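Local coordinates for endonuclease 2 (PDB 4CXP), which cleaves RNA and single-stranded DNA, and less readily double-stranded DNA, into 5'-phosphorylated products with the help of three divalent metal ions, at residues L153-W157 with D158-I162. Numbering follows the deposited sequence.
Sequences LHHIW and DSNII. With ZN (zinc ion), chain F.
His154 and Asp158, one turn apart on helix 153-169, grip a zinc ion in the HxxxD motif of the S1/P1 nuclease trinuclear site. With CG anti to the backbone N (chi1 -173°), His154 binds zinc through NE2 at 2.2 Å. The Asp158 carboxylate chelates it unevenly, OD2 at 2.2 Å and OD1 at 2.5 Å. The carboxylate plane stands 88° from that of the imidazole. His130 and a water add ligands; Gly138 O fixes the His154 ring through its ND1, and Asp158 OD1 also accepts from Gln127 and the Trp1 amine. On the tightly packed flank, Ile161 CD1 sits over the indole of Trp157, 4.2 Å from the five-membered ring centroid, a CH-pi contact, while Ile161 CG1 meets Ile156 CG2. Strand 143-146 and helix 233-262 cover this side. The exposed His155 is held more loosely: Ser159 CB lies over one ring face near the rim, and the bond from Asn160 ND2 to His155 ND1 is weak. At 158-160 the helix widens into a pi-type turn, where His155 O accepts from both Ser159 N and Asn160 N. Ile161 N then reaches back five residues to Ile156 O at 3.0 Å, almost straight (176°), and a water donates to that same oxygen while accepting from Ile162 N.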
loop_
_atom_site.group_PDB
_atom_site.type_symbol
_atom_site.label_atom_id
_atom_site.label_comp_id
_atom_site.label_asym_id
_atom_site.label_seq_id
_atom_site.Cartn_x
_atom_site.Cartn_y
_atom_site.Cartn_z
ATOM N N LEU A 153 0.170 -3.348 16.755
ATOM C CA LEU A 153 0.106 -4.294 15.659
ATOM C C LEU A 153 0.112 -3.576 14.300
ATOM O O LEU A 153 0.693 -4.062 13.333
ATOM C CB LEU A 153 -1.118 -5.191 15.801
ATOM C CG LEU A 153 -1.188 -6.342 14.804
ATOM C CD1 LEU A 153 -0.024 -7.311 14.969
ATOM C CD2 LEU A 153 -2.526 -7.052 14.929
ATOM N N HIS A 154 -0.565 -2.434 14.215
ATOM C CA HIS A 154 -0.558 -1.685 12.983
ATOM C C HIS A 154 0.869 -1.312 12.553
ATOM O O HIS A 154 1.249 -1.489 11.394
ATOM C CB HIS A 154 -1.444 -0.438 13.094
ATOM C CG HIS A 154 -1.592 0.265 11.795
ATOM N ND1 HIS A 154 -2.691 0.115 10.988
ATOM C CD2 HIS A 154 -0.741 1.062 11.112
ATOM C CE1 HIS A 154 -2.514 0.806 9.877
ATOM N NE2 HIS A 154 -1.324 1.379 9.919
ATOM N N HIS A 155 1.636 -0.803 13.507
ATOM C CA HIS A 155 2.997 -0.400 13.247
ATOM C C HIS A 155 3.873 -1.584 12.841
ATOM O O HIS A 155 4.784 -1.444 12.021
ATOM C CB HIS A 155 3.568 0.315 14.483
ATOM C CG HIS A 155 4.869 1.015 14.222
ATOM N ND1 HIS A 155 6.106 0.431 14.392
ATOM C CD2 HIS A 155 5.112 2.268 13.784
ATOM C CE1 HIS A 155 7.054 1.305 14.101
ATOM N NE2 HIS A 155 6.477 2.427 13.727
ATOM N N ILE A 156 3.615 -2.741 13.421
ATOM C CA ILE A 156 4.354 -3.943 13.041
ATOM C C ILE A 156 4.181 -4.206 11.549
ATOM O O ILE A 156 5.147 -4.559 10.869
ATOM C CB ILE A 156 3.934 -5.123 13.944
ATOM C CG1 ILE A 156 4.566 -4.927 15.337
ATOM C CG2 ILE A 156 4.324 -6.456 13.336
ATOM C CD1 ILE A 156 3.993 -5.820 16.405
ATOM N N TRP A 157 2.953 -4.068 11.039
ATOM C CA TRP A 157 2.684 -4.254 9.629
ATOM C C TRP A 157 3.164 -3.100 8.768
ATOM O O TRP A 157 3.655 -3.322 7.654
ATOM C CB TRP A 157 1.199 -4.586 9.445
ATOM C CG TRP A 157 0.933 -6.011 9.795
ATOM C CD1 TRP A 157 0.813 -6.561 11.051
ATOM C CD2 TRP A 157 0.920 -7.112 8.876
ATOM N NE1 TRP A 157 0.687 -7.924 10.944
ATOM C CE2 TRP A 157 0.741 -8.281 9.624
ATOM C CE3 TRP A 157 1.018 -7.211 7.486
ATOM C CZ2 TRP A 157 0.671 -9.538 9.031
ATOM C CZ3 TRP A 157 0.928 -8.451 6.904
ATOM C CH2 TRP A 157 0.760 -9.599 7.674
ATOM N N ASP A 158 3.069 -1.864 9.246
ATOM C CA ASP A 158 3.580 -0.751 8.453
ATOM C C ASP A 158 5.103 -0.823 8.304
ATOM O O ASP A 158 5.619 -0.490 7.230
ATOM C CB ASP A 158 3.276 0.610 9.110
ATOM C CG ASP A 158 1.923 1.201 8.762
ATOM O OD1 ASP A 158 1.235 0.751 7.818
ATOM O OD2 ASP A 158 1.560 2.201 9.438
ATOM N N SER A 159 5.783 -1.184 9.396
ATOM C CA SER A 159 7.206 -0.950 9.524
ATOM C C SER A 159 8.025 -2.091 10.104
ATOM O O SER A 159 9.088 -2.409 9.575
ATOM C CB SER A 159 7.443 0.305 10.383
ATOM O OG SER A 159 6.957 1.454 9.730
ATOM N N ASN A 160 7.641 -2.667 11.244
ATOM C CA ASN A 160 8.607 -3.523 11.946
ATOM C C ASN A 160 8.986 -4.773 11.188
ATOM O O ASN A 160 10.166 -5.135 11.172
ATOM C CB ASN A 160 8.158 -3.928 13.350
ATOM C CG ASN A 160 7.982 -2.752 14.269
ATOM O OD1 ASN A 160 8.938 -2.269 14.912
ATOM N ND2 ASN A 160 6.790 -2.297 14.366
ATOM N N ILE A 161 8.025 -5.463 10.575
ATOM C CA ILE A 161 8.363 -6.666 9.821
ATOM C C ILE A 161 9.388 -6.317 8.727
ATOM O O ILE A 161 10.417 -6.978 8.589
ATOM C CB ILE A 161 7.129 -7.352 9.220
ATOM C CG1 ILE A 161 6.211 -7.885 10.327
ATOM C CG2 ILE A 161 7.555 -8.458 8.282
ATOM C CD1 ILE A 161 4.837 -8.262 9.829
ATOM N N ILE A 162 9.090 -5.285 7.944
ATOM C CA ILE A 162 9.972 -4.919 6.845
ATOM C C ILE A 162 11.357 -4.498 7.356
ATOM O O ILE A 162 12.373 -4.912 6.804
ATOM C CB ILE A 162 9.332 -3.816 5.984
ATOM C CG1 ILE A 162 8.085 -4.354 5.280
ATOM C CG2 ILE A 162 10.331 -3.280 4.963
ATOM C CD1 ILE A 162 7.225 -3.265 4.675
HETATM ZN ZN ZN F . -0.320 2.592 8.436
HETATM O O HOH W 1 6.347 -4.136 8.233
HETATM O O HOH W 2 -0.996 4.272 9.478
#